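Local structure of putative N-acetylneuraminate lyase ([Ruminococcus] gnavus ATCC 29149, 6RB7) at residues Thr243-Leu254 with Ile269-Met280; Lys292-Gly300 with Met318-Cys329. The protein is a putative lyase of the dihydrodipicolinate synthetase family, built as a (beta/alpha)8 barrel with extra C-terminal helices and assembled as a tetramer. All coordinates share one frame; numbering follows the deposited sequence.

Contact 1. Residues Thr243-Leu254 with Ile269-Met280; sequences TYGAMPELYLKL and IQYACNEIIYKM
The thiol of Cys-273 lies over one face of the Tyr-251 ring, its SG 4.2 Å from the ring centroid and 16° off the ring normal, a sulfur-aromatic contact that suits a small polarisable group. Cys-273 SG also meets Leu-250 CB at 3.8 Å. Tyr-244 CD1 backs the opposite face, 3.4 Å above the Tyr-251 ring plane, and so the phenol is held flat between the two. The Tyr-251 hydroxyl OH donates to Thr-243 OG1 (2.7 Å), while Ile-277 CD1 packs against Tyr-251 OH at 3.5 Å. Thr-243 OG1 is also hydrogen-bonded to Asp-225 OD2, so the buried hydroxyl pair is tied to a loop beside the contact. Unbranched Met-247, at the N-cap of its helix, has an extended chain: chi2 (-157°) places Met-247 SD 3.7 Å from Ile-276 CG2, and CE runs on toward Cys-273. At the other end, beta-branched Ile-269 uses both arms: CG2 reaches Leu-250 O and Leu-254 CB, and Ile-269 CD1 touches Lys-253 CG at 3.6 Å. Helix 248-254, which follows strand 238-241 of the barrel, runs roughly antiparallel to helix 269-280, at 152° between the two short segments, with helix 317-335 touching Leu-250 and Ile-269, and helix 287-299 touching Thr-243 and Met-280.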
loop_
_atom_site.group_PDB
_atom_site.type_symbol
_atom_site.label_atom_id
_atom_site.label_comp_id
_atom_site.label_asym_id
_atom_site.label_seq_id
_atom_site.Cartn_x
_atom_site.Cartn_y
_atom_site.Cartn_z
ATOM N N THR A 243 10.010 -23.143 -3.954
ATOM C CA THR A 243 9.737 -24.318 -3.087
ATOM C C THR A 243 9.879 -25.600 -3.898
ATOM O O THR A 243 9.828 -26.674 -3.311
ATOM C CB THR A 243 8.362 -24.280 -2.434
ATOM O OG1 THR A 243 7.342 -24.421 -3.426
ATOM C CG2 THR A 243 8.152 -23.035 -1.624
ATOM N N TYR A 244 10.093 -25.512 -5.211
ATOM C CA TYR A 244 10.056 -26.727 -6.052
ATOM C C TYR A 244 11.160 -27.685 -5.617
ATOM O O TYR A 244 10.965 -28.931 -5.671
ATOM C CB TYR A 244 10.240 -26.427 -7.541
ATOM C CG TYR A 244 9.224 -25.564 -8.216
ATOM C CD1 TYR A 244 8.072 -25.089 -7.609
ATOM C CD2 TYR A 244 9.443 -25.255 -9.547
ATOM C CE1 TYR A 244 7.199 -24.261 -8.305
ATOM C CE2 TYR A 244 8.567 -24.467 -10.250
ATOM C CZ TYR A 244 7.458 -23.941 -9.617
ATOM O OH TYR A 244 6.619 -23.071 -10.296
ATOM N N GLY A 245 12.321 -27.176 -5.245
ATOM C CA GLY A 245 13.462 -28.043 -4.889
ATOM C C GLY A 245 13.213 -28.893 -3.664
ATOM O O GLY A 245 13.875 -29.910 -3.533
ATOM N N ALA A 246 12.265 -28.525 -2.813
ATOM C CA ALA A 246 11.885 -29.356 -1.640
ATOM C C ALA A 246 11.124 -30.610 -2.083
ATOM O O ALA A 246 11.030 -31.556 -1.306
ATOM C CB ALA A 246 11.030 -28.558 -0.698
ATOM N N MET A 247 10.449 -30.567 -3.232
ATOM C CA MET A 247 9.436 -31.592 -3.604
ATOM C C MET A 247 9.205 -31.598 -5.102
ATOM O O MET A 247 8.085 -31.453 -5.584
ATOM C CB MET A 247 8.139 -31.360 -2.827
ATOM C CG MET A 247 7.593 -29.984 -2.984
ATOM S SD MET A 247 6.530 -29.613 -1.557
ATOM C CE MET A 247 6.059 -27.901 -1.785
ATOM N N PRO A 248 10.277 -31.722 -5.919
ATOM C CA PRO A 248 10.123 -31.496 -7.350
ATOM C C PRO A 248 9.178 -32.490 -8.018
ATOM O O PRO A 248 8.435 -32.075 -8.945
ATOM C CB PRO A 248 11.554 -31.592 -7.900
ATOM C CG PRO A 248 12.332 -32.307 -6.839
ATOM C CD PRO A 248 11.665 -32.019 -5.518
ATOM N N GLU A 249 9.127 -33.723 -7.516
ATOM C CA GLU A 249 8.229 -34.748 -8.089
ATOM C C GLU A 249 6.782 -34.295 -7.976
ATOM O O GLU A 249 5.991 -34.636 -8.885
ATOM C CB GLU A 249 8.341 -36.100 -7.392
ATOM C CG GLU A 249 9.713 -36.706 -7.440
ATOM C CD GLU A 249 10.585 -36.397 -6.227
ATOM O OE1 GLU A 249 10.601 -35.205 -5.721
ATOM O OE2 GLU A 249 11.239 -37.371 -5.756
ATOM N N LEU A 250 6.415 -33.575 -6.911
ATOM C CA LEU A 250 4.999 -33.163 -6.734
ATOM C C LEU A 250 4.653 -32.114 -7.790
ATOM O O LEU A 250 3.583 -32.187 -8.389
ATOM C CB LEU A 250 4.754 -32.620 -5.326
ATOM C CG LEU A 250 4.913 -33.628 -4.195
ATOM C CD1 LEU A 250 4.622 -32.984 -2.861
ATOM C CD2 LEU A 250 3.992 -34.839 -4.432
ATOM N N TYR A 251 5.548 -31.146 -8.030
ATOM C CA TYR A 251 5.253 -30.131 -9.073
ATOM C C TYR A 251 5.272 -30.784 -10.463
ATOM O O TYR A 251 4.495 -30.338 -11.320
ATOM C CB TYR A 251 6.203 -28.958 -8.936
ATOM C CG TYR A 251 5.940 -28.104 -7.723
ATOM C CD1 TYR A 251 4.864 -27.229 -7.706
ATOM C CD2 TYR A 251 6.717 -28.210 -6.566
ATOM C CE1 TYR A 251 4.601 -26.423 -6.618
ATOM C CE2 TYR A 251 6.449 -27.416 -5.456
ATOM C CZ TYR A 251 5.388 -26.527 -5.480
ATOM O OH TYR A 251 5.170 -25.691 -4.414
ATOM N N LEU A 252 6.169 -31.752 -10.730
ATOM C CA LEU A 252 6.125 -32.453 -12.037
ATOM C C LEU A 252 4.786 -33.158 -12.217
ATOM O O LEU A 252 4.206 -33.075 -13.315
ATOM C CB LEU A 252 7.310 -33.419 -12.125
ATOM C CG LEU A 252 8.663 -32.736 -12.341
ATOM C CD1 LEU A 252 9.807 -33.707 -12.048
ATOM C CD2 LEU A 252 8.756 -32.142 -13.752
ATOM N N LYS A 253 4.303 -33.801 -11.168
ATOM C CA LYS A 253 3.017 -34.528 -11.261
ATOM C C LYS A 253 1.855 -33.541 -11.388
ATOM O O LYS A 253 0.940 -33.800 -12.165
ATOM C CB LYS A 253 2.846 -35.449 -10.062
ATOM C CG LYS A 253 1.643 -36.379 -10.215
ATOM C CD LYS A 253 1.878 -37.426 -11.281
ATOM C CE LYS A 253 0.697 -38.370 -11.386
ATOM N NZ LYS A 253 0.986 -39.474 -12.347
ATOM N N LEU A 254 1.928 -32.413 -10.695
ATOM C CA LEU A 254 0.906 -31.339 -10.838
ATOM C C LEU A 254 0.866 -30.903 -12.289
ATOM O O LEU A 254 -0.225 -30.804 -12.857
ATOM C CB LEU A 254 1.291 -30.202 -9.900
ATOM C CG LEU A 254 0.410 -28.971 -9.896
ATOM C CD1 LEU A 254 -1.059 -29.278 -9.780
ATOM C CD2 LEU A 254 0.828 -28.055 -8.778
ATOM N N ILE A 269 -3.020 -32.168 -5.508
ATOM C CA ILE A 269 -1.564 -31.969 -5.387
ATOM C C ILE A 269 -1.274 -30.527 -4.954
ATOM O O ILE A 269 -0.453 -30.304 -4.080
ATOM C CB ILE A 269 -0.844 -32.378 -6.671
ATOM C CG1 ILE A 269 -1.076 -33.871 -6.960
ATOM C CG2 ILE A 269 0.638 -32.068 -6.518
ATOM C CD1 ILE A 269 -0.652 -34.283 -8.329
ATOM N N GLN A 270 -1.928 -29.562 -5.614
ATOM C CA GLN A 270 -1.736 -28.135 -5.264
ATOM C C GLN A 270 -2.017 -27.932 -3.772
ATOM O O GLN A 270 -1.237 -27.208 -3.068
ATOM C CB GLN A 270 -2.619 -27.249 -6.119
ATOM C CG GLN A 270 -2.427 -25.757 -5.826
ATOM C CD GLN A 270 -1.191 -25.244 -6.502
ATOM O OE1 GLN A 270 -1.177 -25.129 -7.744
ATOM N NE2 GLN A 270 -0.145 -24.907 -5.716
ATOM N N TYR A 271 -3.098 -28.517 -3.264
ATOM C CA TYR A 271 -3.461 -28.306 -1.847
ATOM C C TYR A 271 -2.407 -28.932 -0.930
ATOM O O TYR A 271 -2.075 -28.361 0.093
ATOM C CB TYR A 271 -4.872 -28.815 -1.549
ATOM C CG TYR A 271 -5.970 -27.854 -1.895
ATOM C CD1 TYR A 271 -6.025 -27.209 -3.130
ATOM C CD2 TYR A 271 -7.011 -27.617 -1.027
ATOM C CE1 TYR A 271 -7.049 -26.352 -3.464
ATOM C CE2 TYR A 271 -8.043 -26.743 -1.336
ATOM C CZ TYR A 271 -8.060 -26.102 -2.555
ATOM O OH TYR A 271 -9.107 -25.272 -2.849
ATOM N N ALA A 272 -1.878 -30.092 -1.303
ATOM C CA ALA A 272 -0.827 -30.753 -0.502
ATOM C C ALA A 272 0.452 -29.917 -0.534
ATOM O O ALA A 272 1.055 -29.748 0.538
ATOM C CB ALA A 272 -0.570 -32.130 -1.036
ATOM N N CYS A 273 0.836 -29.424 -1.706
ATOM C CA CYS A 273 2.020 -28.545 -1.826
ATOM C C CYS A 273 1.816 -27.325 -0.943
ATOM O O CYS A 273 2.743 -26.923 -0.219
ATOM C CB CYS A 273 2.304 -28.103 -3.254
ATOM S SG CYS A 273 2.883 -29.491 -4.271
ATOM N N ASN A 274 0.655 -26.677 -1.028
ATOM C CA ASN A 274 0.433 -25.423 -0.292
ATOM C C ASN A 274 0.509 -25.698 1.217
ATOM O O ASN A 274 1.145 -24.863 1.938
ATOM C CB ASN A 274 -0.861 -24.730 -0.702
ATOM C CG ASN A 274 -0.785 -24.177 -2.109
ATOM O OD1 ASN A 274 0.174 -24.466 -2.839
ATOM N ND2 ASN A 274 -1.756 -23.353 -2.503
ATOM N N GLU A 275 -0.078 -26.800 1.691
ATOM C CA GLU A 275 -0.010 -27.149 3.131
ATOM C C GLU A 275 1.455 -27.267 3.566
ATOM O O GLU A 275 1.805 -26.808 4.677
ATOM C CB GLU A 275 -0.794 -28.446 3.329
ATOM C CG GLU A 275 -0.947 -28.888 4.756
ATOM C CD GLU A 275 -1.669 -30.225 4.910
ATOM O OE1 GLU A 275 -1.427 -31.203 4.093
ATOM O OE2 GLU A 275 -2.485 -30.313 5.854
ATOM N N ILE A 276 2.279 -27.894 2.734
ATOM C CA ILE A 276 3.723 -28.033 3.026
ATOM C C ILE A 276 4.354 -26.644 3.075
ATOM O O ILE A 276 5.145 -26.357 3.976
ATOM C CB ILE A 276 4.393 -28.986 2.010
ATOM C CG1 ILE A 276 3.898 -30.411 2.232
ATOM C CG2 ILE A 276 5.907 -28.883 2.045
ATOM C CD1 ILE A 276 4.026 -31.301 1.055
ATOM N N ILE A 277 4.079 -25.773 2.093
ATOM C CA ILE A 277 4.664 -24.423 2.101
ATOM C C ILE A 277 4.288 -23.708 3.395
ATOM O O ILE A 277 5.168 -23.082 4.023
ATOM C CB ILE A 277 4.220 -23.628 0.859
ATOM C CG1 ILE A 277 4.756 -24.288 -0.418
ATOM C CG2 ILE A 277 4.646 -22.178 0.988
ATOM C CD1 ILE A 277 4.204 -23.686 -1.668
ATOM N N TYR A 278 3.014 -23.774 3.792
ATOM C CA TYR A 278 2.575 -23.039 4.990
ATOM C C TYR A 278 3.315 -23.604 6.215
ATOM O O TYR A 278 3.784 -22.793 7.071
ATOM C CB TYR A 278 1.071 -23.066 5.149
ATOM C CG TYR A 278 0.304 -22.587 3.933
ATOM C CD1 TYR A 278 0.811 -21.612 3.083
ATOM C CD2 TYR A 278 -0.896 -23.168 3.592
ATOM C CE1 TYR A 278 0.121 -21.226 1.953
ATOM C CE2 TYR A 278 -1.619 -22.755 2.483
ATOM C CZ TYR A 278 -1.110 -21.793 1.659
ATOM O OH TYR A 278 -1.762 -21.412 0.521
ATOM N N LYS A 279 3.506 -24.911 6.260
ATOM C CA LYS A 279 4.269 -25.519 7.378
ATOM C C LYS A 279 5.725 -25.016 7.357
ATOM O O LYS A 279 6.247 -24.606 8.403
ATOM C CB LYS A 279 4.205 -27.040 7.277
ATOM C CG LYS A 279 4.953 -27.773 8.402
ATOM C CD LYS A 279 4.408 -27.526 9.762
ATOM C CE LYS A 279 2.984 -27.973 9.938
ATOM N NZ LYS A 279 2.633 -27.949 11.388
ATOM N N MET A 280 6.368 -24.984 6.203
ATOM C CA MET A 280 7.769 -24.546 6.155
ATOM C C MET A 280 7.861 -23.076 6.566
ATOM O O MET A 280 8.859 -22.695 7.147
ATOM C CB MET A 280 8.344 -24.720 4.762
ATOM C CG MET A 280 8.365 -26.176 4.339
ATOM S SD MET A 280 9.363 -26.520 2.874
ATOM C CE MET A 280 8.472 -25.544 1.646
#

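Contact 2. Residues Lys292-Gly300 with Met318-Cys329; sequences KAILKINEG and MEIVKEAAQMIC
Ala-325 O is gripped by two donors, the side-chain amide of Asn-298 and the backbone N of Cys-329, which approach from opposite faces of its carbonyl plane. The bond from Asn-298 ND2 to Ala-325 O measures 3.2 Å and is nearly straight at the hydrogen (171°). The oxygen lies almost in the amide plane of Asn-298, whereas the donor is tilted 30° from the carbonyl plane, consistent with an oxygen that already accepts the helix bond from Cys-329 N on its opposite face. Asparagine is short enough to make this reach at close helix packing, and its other branch meets sulfur: Asn-298 OD1 is 3.4 Å from Cys-329 SG. At Ala-325 the side chain is just a methyl, allowing the backbones to approach to 5.3 Å between the CA atoms of Ile-294 and Ala-325. The helices cross at -56° with the axes of the two short segments 9.2 Å apart, and Ile-294 packs knobs-into-holes among Val-321, Ala-324, Ala-325 and Ile-328. This joins two of the helices that follow the last barrel strand, the C-terminal helical extension of the family. CG1 of Ile-294 lies beside its backbone N, and the extended second torsion carries Ile-294 CD1 on to Ala-324 CB at 3.7 Å, while CG2 turns to Ile-328 CD1 and Ala-325 CB. One turn on, at the more exposed margin, Ile-297 CD1 meets Val-321 CG1 at 3.7 Å and the aliphatic CG of Lys-322. Val-321 CG1 also touches Ala-293 CB, where a methyl leaves room for the branched valine.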
loop_
_atom_site.group_PDB
_atom_site.type_symbol
_atom_site.label_atom_id
_atom_site.label_comp_id
_atom_site.label_asym_id
_atom_site.label_seq_id
_atom_site.Cartn_x
_atom_site.Cartn_y
_atom_site.Cartn_z
ATOM N N LYS A 292 16.620 -26.361 3.197
ATOM C CA LYS A 292 17.947 -27.023 3.191
ATOM C C LYS A 292 17.961 -28.129 4.243
ATOM O O LYS A 292 18.544 -29.176 3.976
ATOM C CB LYS A 292 19.021 -25.974 3.439
ATOM C CG LYS A 292 19.157 -24.997 2.284
ATOM C CD LYS A 292 20.227 -23.935 2.481
ATOM C CE LYS A 292 20.061 -22.789 1.491
ATOM N NZ LYS A 292 21.212 -21.874 1.566
ATOM N N ALA A 293 17.312 -27.927 5.384
ATOM C CA ALA A 293 17.282 -28.959 6.449
ATOM C C ALA A 293 16.433 -30.164 5.985
ATOM O O ALA A 293 16.779 -31.331 6.267
ATOM C CB ALA A 293 16.809 -28.382 7.744
ATOM N N ILE A 294 15.322 -29.907 5.296
ATOM C CA ILE A 294 14.481 -30.977 4.712
ATOM C C ILE A 294 15.330 -31.788 3.733
ATOM O O ILE A 294 15.206 -33.040 3.717
ATOM C CB ILE A 294 13.225 -30.414 4.029
ATOM C CG1 ILE A 294 12.280 -29.890 5.107
ATOM C CG2 ILE A 294 12.571 -31.450 3.154
ATOM C CD1 ILE A 294 11.122 -29.069 4.573
ATOM N N LEU A 295 16.095 -31.144 2.866
ATOM C CA LEU A 295 16.874 -31.884 1.847
ATOM C C LEU A 295 17.976 -32.707 2.524
ATOM O O LEU A 295 18.331 -33.751 1.976
ATOM C CB LEU A 295 17.427 -30.913 0.804
ATOM C CG LEU A 295 16.345 -30.339 -0.110
ATOM C CD1 LEU A 295 16.950 -29.311 -1.027
ATOM C CD2 LEU A 295 15.649 -31.454 -0.853
ATOM N N LYS A 296 18.477 -32.266 3.663
ATOM C CA LYS A 296 19.418 -33.155 4.432
ATOM C C LYS A 296 18.674 -34.402 4.894
ATOM O O LYS A 296 19.198 -35.516 4.704
ATOM C CB LYS A 296 20.047 -32.371 5.587
ATOM C CG LYS A 296 20.945 -33.202 6.484
ATOM C CD LYS A 296 21.646 -32.297 7.509
ATOM C CE LYS A 296 22.851 -32.923 8.180
ATOM N NZ LYS A 296 23.765 -33.482 7.162
ATOM N N ILE A 297 17.474 -34.283 5.474
ATOM C CA ILE A 297 16.685 -35.452 5.960
ATOM C C ILE A 297 16.283 -36.351 4.811
ATOM O O ILE A 297 16.485 -37.583 4.894
ATOM C CB ILE A 297 15.450 -34.963 6.738
ATOM C CG1 ILE A 297 15.904 -34.205 7.968
ATOM C CG2 ILE A 297 14.497 -36.103 7.028
ATOM C CD1 ILE A 297 14.790 -33.538 8.710
ATOM N N ASN A 298 15.670 -35.787 3.757
ATOM C CA ASN A 298 14.999 -36.625 2.740
ATOM C C ASN A 298 15.998 -37.067 1.667
ATOM O O ASN A 298 15.731 -38.117 0.998
ATOM C CB ASN A 298 13.810 -35.907 2.108
ATOM C CG ASN A 298 12.587 -35.874 2.981
ATOM O OD1 ASN A 298 12.511 -36.612 3.975
ATOM N ND2 ASN A 298 11.608 -35.071 2.585
ATOM N N GLU A 299 17.103 -36.350 1.469
ATOM C CA GLU A 299 18.021 -36.622 0.334
ATOM C C GLU A 299 19.463 -36.795 0.768
ATOM O O GLU A 299 20.285 -37.113 -0.134
ATOM C CB GLU A 299 17.902 -35.545 -0.750
ATOM C CG GLU A 299 16.518 -35.455 -1.311
ATOM C CD GLU A 299 16.109 -36.591 -2.239
ATOM O OE1 GLU A 299 16.993 -37.465 -2.571
ATOM O OE2 GLU A 299 14.953 -36.583 -2.641
ATOM N N GLY A 300 19.806 -36.515 2.025
ATOM C CA GLY A 300 21.198 -36.520 2.482
ATOM C C GLY A 300 22.031 -35.448 1.805
ATOM O O GLY A 300 23.267 -35.574 1.739
ATOM N N MET A 318 13.241 -27.654 14.608
ATOM C CA MET A 318 13.541 -28.985 14.007
ATOM C C MET A 318 12.276 -29.851 13.994
ATOM O O MET A 318 12.169 -30.672 13.089
ATOM C CB MET A 318 14.695 -29.716 14.693
ATOM C CG MET A 318 15.009 -31.069 14.039
ATOM S SD MET A 318 15.561 -31.034 12.276
ATOM C CE MET A 318 16.415 -29.458 12.235
ATOM N N GLU A 319 11.311 -29.632 14.901
ATOM C CA GLU A 319 10.017 -30.357 14.861
ATOM C C GLU A 319 9.254 -29.992 13.583
ATOM O O GLU A 319 8.639 -30.859 12.937
ATOM C CB GLU A 319 9.154 -29.949 16.060
ATOM C CG GLU A 319 7.931 -30.817 16.288
ATOM C CD GLU A 319 7.490 -30.931 17.748
ATOM O OE1 GLU A 319 7.320 -29.881 18.433
ATOM O OE2 GLU A 319 7.319 -32.079 18.212
ATOM N N ILE A 320 9.295 -28.711 13.211
ATOM C CA ILE A 320 8.613 -28.216 11.989
ATOM C C ILE A 320 9.317 -28.798 10.751
ATOM O O ILE A 320 8.633 -29.250 9.805
ATOM C CB ILE A 320 8.597 -26.679 11.994
ATOM C CG1 ILE A 320 7.700 -26.158 13.121
ATOM C CG2 ILE A 320 8.164 -26.133 10.639
ATOM C CD1 ILE A 320 7.835 -24.657 13.403
ATOM N N VAL A 321 10.646 -28.770 10.735
ATOM C CA VAL A 321 11.446 -29.335 9.619
ATOM C C VAL A 321 11.070 -30.812 9.441
ATOM O O VAL A 321 10.785 -31.263 8.341
ATOM C CB VAL A 321 12.952 -29.182 9.885
ATOM C CG1 VAL A 321 13.737 -30.015 8.908
ATOM C CG2 VAL A 321 13.380 -27.721 9.882
ATOM N N LYS A 322 11.062 -31.585 10.525
ATOM C CA LYS A 322 10.779 -33.033 10.401
ATOM C C LYS A 322 9.347 -33.269 9.952
ATOM O O LYS A 322 9.122 -34.214 9.151
ATOM C CB LYS A 322 11.037 -33.695 11.752
ATOM C CG LYS A 322 12.509 -33.775 12.074
ATOM C CD LYS A 322 12.711 -34.349 13.478
ATOM C CE LYS A 322 12.264 -35.805 13.577
ATOM N NZ LYS A 322 11.652 -36.155 14.889
ATOM N N GLU A 323 8.399 -32.487 10.455
ATOM C CA GLU A 323 6.983 -32.617 10.041
ATOM C C GLU A 323 6.856 -32.311 8.547
ATOM O O GLU A 323 6.222 -33.116 7.816
ATOM C CB GLU A 323 6.101 -31.711 10.875
ATOM C CG GLU A 323 4.639 -31.926 10.597
ATOM C CD GLU A 323 3.711 -31.153 11.532
ATOM O OE1 GLU A 323 4.210 -30.224 12.246
ATOM O OE2 GLU A 323 2.480 -31.438 11.507
ATOM N N ALA A 324 7.443 -31.221 8.084
ATOM C CA ALA A 324 7.348 -30.856 6.648
ATOM C C ALA A 324 8.020 -31.918 5.789
ATOM O O ALA A 324 7.472 -32.267 4.730
ATOM C CB ALA A 324 7.934 -29.495 6.403
ATOM N N ALA A 325 9.170 -32.430 6.206
ATOM C CA ALA A 325 9.870 -33.489 5.454
ATOM C C ALA A 325 8.981 -34.730 5.340
ATOM O O ALA A 325 8.898 -35.290 4.262
ATOM C CB ALA A 325 11.210 -33.808 6.094
ATOM N N GLN A 326 8.303 -35.114 6.416
ATOM C CA GLN A 326 7.384 -36.266 6.396
ATOM C C GLN A 326 6.177 -35.964 5.504
ATOM O O GLN A 326 5.722 -36.874 4.764
ATOM C CB GLN A 326 6.958 -36.673 7.815
ATOM C CG GLN A 326 6.123 -37.950 7.804
ATOM C CD GLN A 326 6.961 -39.133 7.406
ATOM O OE1 GLN A 326 8.065 -39.306 7.917
ATOM N NE2 GLN A 326 6.465 -39.943 6.481
ATOM N N MET A 327 5.648 -34.735 5.552
ATOM C CA MET A 327 4.497 -34.374 4.697
ATOM C C MET A 327 4.872 -34.563 3.221
ATOM O O MET A 327 4.019 -35.021 2.412
ATOM C CB MET A 327 4.036 -32.932 4.949
ATOM C CG MET A 327 3.447 -32.760 6.333
ATOM S SD MET A 327 3.319 -31.040 6.856
ATOM C CE MET A 327 2.014 -30.473 5.798
ATOM N N ILE A 328 6.091 -34.204 2.855
ATOM C CA ILE A 328 6.561 -34.347 1.455
ATOM C C ILE A 328 6.608 -35.845 1.124
ATOM O O ILE A 328 6.126 -36.236 0.056
ATOM C CB ILE A 328 7.924 -33.647 1.295
ATOM C CG1 ILE A 328 7.729 -32.127 1.365
ATOM C CG2 ILE A 328 8.595 -34.062 0.010
ATOM C CD1 ILE A 328 9.004 -31.361 1.668
ATOM N N CYS A 329 7.198 -36.663 1.997
ATOM C CA CYS A 329 7.292 -38.128 1.745
ATOM C C CYS A 329 5.874 -38.709 1.569
ATOM O O CYS A 329 5.640 -39.515 0.628
ATOM C CB CYS A 329 7.974 -38.824 2.916
ATOM S SG CYS A 329 9.728 -38.405 3.013
#

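In the fold
Contacts 1 and 2 follow one another along the chain, their centres about 13 Å apart on the same side of the chain's centre. Helix 263-281 carries the second segment of contact 1 and meets both helices of contact 2. Met-280 SD packs on Ile-294 CD1 at 3.5 Å, and Glu-275 CG meets Met-327 CE at 3.5 Å. A salt bridge between Lys-279 NZ and Glu-323 OE1 (2.9 Å) adds a charged tie. The centre of contact 1 is about 14 Å from the centre of the chain, that of contact 2 about 21 Å. The Thr-243 side chain is about 4 Å from a bound Tris molecule. The bicine pocket of Ala-260, Gly-261 and Lys-262 falls in sequence between the two segments of contact 1.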